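Local coordinates for protein ornithine carbamoyltransferase (Gloeobacter violaceus, PDB 3GD5) that probably catalyses the reversible transfer of the carbamoyl group from carbamoyl phosphate to ornithine, giving citrulline and phosphate in arginine biosynthesis, at residues C139-V142 with A143-T147; D20-E24 with A25-A29; E204-R208 with T209-V213. All blocks are in the same frame, centred on the assembly; numbering follows the deposited sequence.

Contact 1. Residues C139-V142 with A143-T147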
loop_
_atom_site.group_PDB
_atom_site.type_symbol
_atom_site.label_atom_id
_atom_site.label_comp_id
_atom_site.label_asym_id
_atom_site.label_seq_id
_atom_site.Cartn_x
_atom_site.Cartn_y
_atom_site.Cartn_z
ATOM N N CYS A 139 19.605 2.965 -27.599
ATOM C CA CYS A 139 18.633 3.639 -28.440
ATOM C C CYS A 139 18.632 5.135 -28.264
ATOM O O CYS A 139 18.461 5.860 -29.235
ATOM C CB CYS A 139 17.233 3.069 -28.205
ATOM S SG CYS A 139 17.053 1.342 -28.814
ATOM N N GLN A 140 18.829 5.605 -27.036
ATOM C CA GLN A 140 18.862 7.044 -26.785
ATOM C C GLN A 140 19.996 7.664 -27.603
ATOM O O GLN A 140 19.805 8.648 -28.323
ATOM C CB GLN A 140 19.099 7.323 -25.298
ATOM C CG GLN A 140 19.299 8.799 -24.955
ATOM C CD GLN A 140 18.077 9.640 -25.263
ATOM O OE1 GLN A 140 16.964 9.323 -24.819
ATOM N NE2 GLN A 140 18.269 10.717 -26.026
ATOM N N VAL A 141 21.174 7.067 -27.490
ATOM C CA VAL A 141 22.349 7.556 -28.193
ATOM C C VAL A 141 22.224 7.544 -29.711
ATOM O O VAL A 141 22.688 8.480 -30.359
ATOM C CB VAL A 141 23.614 6.776 -27.746
ATOM C CG1 VAL A 141 24.810 7.086 -28.679
ATOM C CG2 VAL A 141 23.954 7.166 -26.314
ATOM N N VAL A 142 21.601 6.511 -30.286
ATOM C CA VAL A 142 21.450 6.475 -31.735
ATOM C C VAL A 142 20.567 7.653 -32.153
ATOM O O VAL A 142 20.703 8.202 -33.250
ATOM C CB VAL A 142 20.834 5.126 -32.242
ATOM C CG1 VAL A 142 21.607 3.939 -31.661
ATOM C CG2 VAL A 142 19.372 5.034 -31.878
ATOM N N ALA A 143 19.671 8.057 -31.262
ATOM C CA ALA A 143 18.788 9.183 -31.541
ATOM C C ALA A 143 19.578 10.487 -31.432
ATOM O O ALA A 143 19.400 11.409 -32.234
ATOM C CB ALA A 143 17.612 9.196 -30.555
ATOM N N ASP A 144 20.461 10.561 -30.445
ATOM C CA ASP A 144 21.262 11.761 -30.250
ATOM C C ASP A 144 22.196 11.967 -31.440
ATOM O O ASP A 144 22.295 13.076 -31.978
ATOM C CB ASP A 144 22.078 11.652 -28.955
ATOM C CG ASP A 144 21.206 11.355 -27.736
ATOM O OD1 ASP A 144 20.105 11.950 -27.619
ATOM O OD2 ASP A 144 21.635 10.542 -26.888
ATOM N N LEU A 145 22.873 10.889 -31.836
ATOM C CA LEU A 145 23.810 10.901 -32.956
ATOM C C LEU A 145 23.105 11.385 -34.216
ATOM O O LEU A 145 23.629 12.222 -34.944
ATOM C CB LEU A 145 24.365 9.491 -33.172
ATOM C CG LEU A 145 25.820 9.168 -32.803
ATOM C CD1 LEU A 145 26.304 9.984 -31.626
ATOM C CD2 LEU A 145 25.926 7.677 -32.515
ATOM N N LEU A 146 21.905 10.862 -34.447
ATOM C CA LEU A 146 21.089 11.218 -35.599
ATOM C C LEU A 146 20.690 12.691 -35.524
ATOM O O LEU A 146 20.497 13.353 -36.544
ATOM C CB LEU A 146 19.834 10.341 -35.618
ATOM C CG LEU A 146 19.086 10.048 -36.920
ATOM C CD1 LEU A 146 17.827 9.264 -36.575
ATOM C CD2 LEU A 146 18.718 11.329 -37.644
ATOM N N THR A 147 20.564 13.204 -34.307
ATOM C CA THR A 147 20.191 14.597 -34.127
ATOM C C THR A 147 21.393 15.489 -34.417
ATOM O O THR A 147 21.258 16.516 -35.072
ATOM C CB THR A 147 19.694 14.867 -32.693
ATOM O OG1 THR A 147 18.594 13.995 -32.397
ATOM C CG2 THR A 147 19.234 16.319 -32.551
#

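Contact 2. Residues D20-E24 with A25-A29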
loop_
_atom_site.group_PDB
_atom_site.type_symbol
_atom_site.label_atom_id
_atom_site.label_comp_id
_atom_site.label_asym_id
_atom_site.label_seq_id
_atom_site.Cartn_x
_atom_site.Cartn_y
_atom_site.Cartn_z
ATOM N N ASP A 20 27.876 -1.329 -28.110
ATOM C CA ASP A 20 29.057 -2.027 -28.597
ATOM C C ASP A 20 28.711 -3.313 -29.348
ATOM O O ASP A 20 29.593 -4.114 -29.657
ATOM C CB ASP A 20 30.002 -2.339 -27.437
ATOM C CG ASP A 20 31.439 -2.534 -27.897
ATOM O OD1 ASP A 20 31.828 -1.921 -28.914
ATOM O OD2 ASP A 20 32.184 -3.283 -27.232
ATOM N N ASP A 21 27.427 -3.511 -29.634
ATOM C CA ASP A 21 26.991 -4.689 -30.377
ATOM C C ASP A 21 27.029 -4.315 -31.844
ATOM O O ASP A 21 26.818 -5.145 -32.722
ATOM C CB ASP A 21 25.560 -5.092 -29.997
ATOM C CG ASP A 21 25.480 -5.730 -28.628
ATOM O OD1 ASP A 21 26.546 -5.982 -28.029
ATOM O OD2 ASP A 21 24.355 -5.988 -28.155
ATOM N N LEU A 22 27.288 -3.040 -32.092
ATOM C CA LEU A 22 27.369 -2.516 -33.445
ATOM C C LEU A 22 28.777 -2.009 -33.638
ATOM O O LEU A 22 29.256 -1.217 -32.831
ATOM C CB LEU A 22 26.418 -1.331 -33.623
ATOM C CG LEU A 22 24.914 -1.480 -33.385
ATOM C CD1 LEU A 22 24.320 -0.107 -33.120
ATOM C CD2 LEU A 22 24.251 -2.143 -34.580
ATOM N N ASP A 23 29.458 -2.470 -34.681
ATOM C CA ASP A 23 30.795 -1.957 -34.941
ATOM C C ASP A 23 30.561 -0.625 -35.656
ATOM O O ASP A 23 29.411 -0.233 -35.874
ATOM C CB ASP A 23 31.617 -2.924 -35.815
ATOM C CG ASP A 23 30.929 -3.289 -37.124
ATOM O OD1 ASP A 23 30.385 -2.395 -37.808
ATOM O OD2 ASP A 23 30.951 -4.487 -37.479
ATOM N N GLU A 24 31.631 0.077 -36.015
ATOM C CA GLU A 24 31.481 1.362 -36.692
ATOM C C GLU A 24 30.601 1.264 -37.934
ATOM O O GLU A 24 29.765 2.130 -38.178
ATOM C CB GLU A 24 32.845 1.929 -37.094
ATOM C CG GLU A 24 33.835 2.088 -35.953
ATOM C CD GLU A 24 34.517 0.786 -35.579
ATOM O OE1 GLU A 24 35.367 0.805 -34.666
ATOM O OE2 GLU A 24 34.211 -0.256 -36.197
ATOM N N ALA A 25 30.786 0.204 -38.712
ATOM C CA ALA A 25 30.017 0.008 -39.940
ATOM C C ALA A 25 28.521 -0.204 -39.705
ATOM O O ALA A 25 27.681 0.331 -40.420
ATOM C CB ALA A 25 30.592 -1.171 -40.721
ATOM N N GLN A 26 28.185 -1.000 -38.706
ATOM C CA GLN A 26 26.787 -1.267 -38.425
ATOM C C GLN A 26 26.073 -0.024 -37.881
ATOM O O GLN A 26 24.903 0.218 -38.191
ATOM C CB GLN A 26 26.702 -2.442 -37.456
ATOM C CG GLN A 26 27.428 -3.665 -38.008
ATOM C CD GLN A 26 27.505 -4.815 -37.027
ATOM O OE1 GLN A 26 28.043 -4.672 -35.930
ATOM N NE2 GLN A 26 26.973 -5.969 -37.423
ATOM N N LEU A 27 26.787 0.781 -37.102
ATOM C CA LEU A 27 26.198 1.984 -36.538
ATOM C C LEU A 27 25.808 2.969 -37.632
ATOM O O LEU A 27 24.719 3.558 -37.590
ATOM C CB LEU A 27 27.169 2.643 -35.555
ATOM C CG LEU A 27 26.664 3.917 -34.863
ATOM C CD1 LEU A 27 25.301 3.657 -34.216
ATOM C CD2 LEU A 27 27.688 4.378 -33.827
ATOM N N HIS A 28 26.691 3.150 -38.615
ATOM C CA HIS A 28 26.411 4.072 -39.713
ATOM C C HIS A 28 25.217 3.607 -40.540
ATOM O O HIS A 28 24.344 4.405 -40.897
ATOM C CB HIS A 28 27.639 4.234 -40.617
ATOM C CG HIS A 28 28.734 5.055 -40.007
ATOM N ND1 HIS A 28 29.806 4.498 -39.342
ATOM C CD2 HIS A 28 28.896 6.398 -39.919
ATOM C CE1 HIS A 28 30.578 5.460 -38.868
ATOM N NE2 HIS A 28 30.048 6.623 -39.204
ATOM N N ALA A 29 25.174 2.315 -40.842
ATOM C CA ALA A 29 24.066 1.768 -41.615
ATOM C C ALA A 29 22.757 2.085 -40.891
ATOM O O ALA A 29 21.797 2.582 -41.487
ATOM C CB ALA A 29 24.232 0.265 -41.772
#

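Contact 3. Residues E204-R208 with T209-V213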
loop_
_atom_site.group_PDB
_atom_site.type_symbol
_atom_site.label_atom_id
_atom_site.label_comp_id
_atom_site.label_asym_id
_atom_site.label_seq_id
_atom_site.Cartn_x
_atom_site.Cartn_y
_atom_site.Cartn_z
ATOM N N GLU A 204 39.814 2.627 -27.019
ATOM C CA GLU A 204 40.289 1.637 -27.978
ATOM C C GLU A 204 39.622 1.873 -29.332
ATOM O O GLU A 204 40.276 1.833 -30.373
ATOM C CB GLU A 204 39.967 0.227 -27.480
ATOM C CG GLU A 204 40.316 -0.884 -28.465
ATOM C CD GLU A 204 39.848 -2.256 -27.998
ATOM O OE1 GLU A 204 40.047 -3.242 -28.742
ATOM O OE2 GLU A 204 39.280 -2.353 -26.888
ATOM N N ILE A 205 38.315 2.122 -29.311
ATOM C CA ILE A 205 37.562 2.366 -30.535
ATOM C C ILE A 205 38.008 3.668 -31.187
ATOM O O ILE A 205 38.160 3.746 -32.405
ATOM C CB ILE A 205 36.049 2.490 -30.252
ATOM C CG1 ILE A 205 35.506 1.179 -29.681
ATOM C CG2 ILE A 205 35.309 2.871 -31.537
ATOM C CD1 ILE A 205 35.486 0.066 -30.678
ATOM N N ALA A 206 38.194 4.692 -30.362
ATOM C CA ALA A 206 38.598 6.008 -30.833
ATOM C C ALA A 206 39.984 5.970 -31.469
ATOM O O ALA A 206 40.310 6.798 -32.328
ATOM C CB ALA A 206 38.577 6.995 -29.677
ATOM N N GLY A 207 40.790 5.003 -31.044
ATOM C CA GLY A 207 42.130 4.874 -31.578
ATOM C C GLY A 207 42.112 4.596 -33.065
ATOM O O GLY A 207 43.039 4.966 -33.787
ATOM N N ARG A 208 41.044 3.956 -33.525
ATOM C CA ARG A 208 40.909 3.609 -34.930
ATOM C C ARG A 208 40.048 4.601 -35.699
ATOM O O ARG A 208 40.058 4.619 -36.929
ATOM C CB ARG A 208 40.332 2.197 -35.052
ATOM C CG ARG A 208 41.163 1.158 -34.306
ATOM C CD ARG A 208 40.690 -0.282 -34.516
ATOM N NE ARG A 208 39.501 -0.631 -33.737
ATOM C CZ ARG A 208 38.254 -0.332 -34.087
ATOM N NH1 ARG A 208 38.015 0.327 -35.214
ATOM N NH2 ARG A 208 37.242 -0.707 -33.314
ATOM N N THR A 209 39.308 5.437 -34.982
ATOM C CA THR A 209 38.449 6.414 -35.639
ATOM C C THR A 209 39.066 7.803 -35.603
ATOM O O THR A 209 38.596 8.718 -36.275
ATOM C CB THR A 209 37.055 6.463 -34.984
ATOM O OG1 THR A 209 37.187 6.827 -33.603
ATOM C CG2 THR A 209 36.373 5.105 -35.090
ATOM N N GLY A 210 40.120 7.952 -34.806
ATOM C CA GLY A 210 40.801 9.231 -34.707
ATOM C C GLY A 210 40.130 10.252 -33.806
ATOM O O GLY A 210 40.409 11.450 -33.906
ATOM N N ALA A 211 39.240 9.788 -32.934
ATOM C CA ALA A 211 38.548 10.681 -32.010
ATOM C C ALA A 211 39.259 10.574 -30.676
ATOM O O ALA A 211 39.946 9.590 -30.422
ATOM C CB ALA A 211 37.088 10.260 -31.861
ATOM N N GLU A 212 39.122 11.582 -29.825
ATOM C CA GLU A 212 39.771 11.507 -28.527
ATOM C C GLU A 212 38.723 11.391 -27.426
ATOM O O GLU A 212 37.653 11.993 -27.504
ATOM C CB GLU A 212 40.676 12.723 -28.290
ATOM C CG GLU A 212 39.960 14.015 -27.968
ATOM C CD GLU A 212 40.916 15.103 -27.503
ATOM O OE1 GLU A 212 41.806 14.801 -26.672
ATOM O OE2 GLU A 212 40.770 16.259 -27.957
ATOM N N VAL A 213 39.041 10.597 -26.412
ATOM C CA VAL A 213 38.152 10.360 -25.284
ATOM C C VAL A 213 38.780 10.875 -23.998
ATOM O O VAL A 213 39.925 10.552 -23.686
ATOM C CB VAL A 213 37.864 8.850 -25.122
ATOM C CG1 VAL A 213 37.083 8.598 -23.836
ATOM C CG2 VAL A 213 37.096 8.339 -26.330
#

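Contact 1. Residues C139-V142 with A143-T147
Ala143 donates its backbone N to Cys139 O at 3.2 Å, the i to i+4 bond of a continuous helix, and makes a weak second bond to Gln140 O; its methyl packs on that same carbonyl.

Asp144 carries the main side-chain contact. Its backbone N bonds to Gln140 O, while one turn back Gln140 NE2 donates to Asp144 OD1 at 2.7 Å with an N-H...O angle of 143°. OD1 is met on its syn side, somewhat out of the carboxylate plane, yet lies almost in the amide plane, and the two planes are only 27° apart. Gln140 achieves this with CG anti to the backbone N (chi1 174°) and a bend at chi2 that folds the amide along the helix. Both groups have second partners: Gln140 OE1 accepts from Arg300 NE, and Asp144 OD2 bonds to Tyr230 OH. With NE2 given to Asp144 and OE1 to Arg300, the amide is probably held in one flip, Asp144 acting as a second-shell residue. Cys139, Gln140 and Arg300 probably bind carbamoyl phosphate, as in related enzymes.

Leu145 N meets Val141 O almost head-on at 2.8 Å, and its CD2 runs alongside Val141 CG1 at 4.0 Å, the two side chains pointing the same way. Leu146 N reaches Val142 O at 3.2 Å from above the carbonyl plane. Thr147 turns back on Ala143: its OG1 donates to Ala143 O at 2.7 Å, on the face of that carbonyl opposite the one used by Thr147 N, and also bonds to Asn299 ND2.

Helix 138-152, buried throughout this run, packs through Val142 and Ala143 against Ala303 of helix 293-312, through Leu145 and Leu146 against helix 24-39, and through Val141 against Ser172 and Leu173 of helix 168-180.

Contact 2. Residues D20-E24 with A25-A29
Asp23 and Gln26 exchange hydrogen bonds in a capping box at the start of helix 24-39. Asp23 OD1, the N-cap acceptor, takes Gln26 N at 2.8 Å, nearly along its C-O axis. In return, Asp23 N donates to Gln26 OE1 at 2.9 Å, in the amide plane and on a lone pair, with an N-H...O angle of 162°. Asp23 CG sits between its backbone N and carbonyl carbon (chi1 55°), which turns the carboxylate over the first helical turn. The far side of the Gln26 amide is held too, NE2 donating to Arg11 O.

Backbone carbonyls make the next set. Asp23 O accepts Leu27 N at 3.1 Å. Glu24 O is gripped twice, by His28 N and by His28 ND1 at 2.6 Å, from opposite faces of its plane; the imidazole comes edge-on, with the oxygen tilted somewhat out of the ring plane.

Apolar packing accompanies the cap: Leu22 CD2 rests on Gln26 CB at 3.8 Å, and Leu22 CD1 meets Leu27 CD1 at 4.0 Å, the two leucines crossing at about a right angle.

With an alanine in place of Asp23, Gln26 N would probably lose its capping acceptor and the first turn of the helix be held less firmly.

Donation to Glu24 O implies a proton on His28 ND1. The Asp23 carboxylate, at the N-terminus of the helix, probably also gains from the positive end of the helix dipole.

Contact 3. Residues E204-R208 with T209-V213
Ala206 O gathers the backbone N atoms of the chain that turns away from helix 196-209. Gly210 N hydrogen-bonds to Ala206 O at 2.7 Å, tilted from the carbonyl plane, while Thr209 N and, at 3.2 Å, Ala211 N make weak bonds to it. Thr209 N divides itself further, with another weak bond to Ile205 O. Gly210, the first residue to leave helical geometry, has a positive phi of 80°, a value easily reached without a side chain; from there Ala211 and Glu212 are extended and lead into strand 213-216.

That route belongs to a beta-alpha-beta crossover: helix 196-209 joins strand 183-187 to its parallel neighbour 213-216 at the edge of the five-stranded sheet, in a domain of Rossmann-like type.

Among side chains, the Ala206 methyl is touched by the returning chain at Ala211 and Val213. Its CB lies 3.0 Å from Ala211 O, a tight approach, and 3.9 Å from Val213 CG2, a branch that is anti to the valine carbonyl carbon. Thr209 has chi1 of 60°, which brings its OG1 to 3.2 Å from Ala206 CA and lets the hydroxyl donate to Ala178 O in helix 168-180. Its methyl, Thr209 CG2, lies 3.5 Å from Ile205 O and is 4.3 Å from Ile205 CG2. Arg208 starts away from the turn, although its CB touches Thr209 N, and its NH1 forms a salt bridge with Glu24 OE1 at the start of helix 24-39.

Contact 2 stands between the other two. Its Leu27 CD2 packs on Leu145 CD2 of contact 1 at 4.0 Å, and its Glu24 OE1 forms a salt bridge with Arg208 NH1 of contact 3 at 2.7 Å. Glu24 CG also lies 4.0 Å from Thr209 CG2, so the first turn of helix 24-39 in the carbamoyl-phosphate domain touches the end of helix 196-209 in the ornithine domain. Contacts 1 and 3 do not touch, their nearest atoms being about 11 Å apart. Contact 1 alone holds residues of the probable carbamoyl phosphate site; the Leu22 side chain of contact 2 lies about 7 Å from that of Pro138 in the same site.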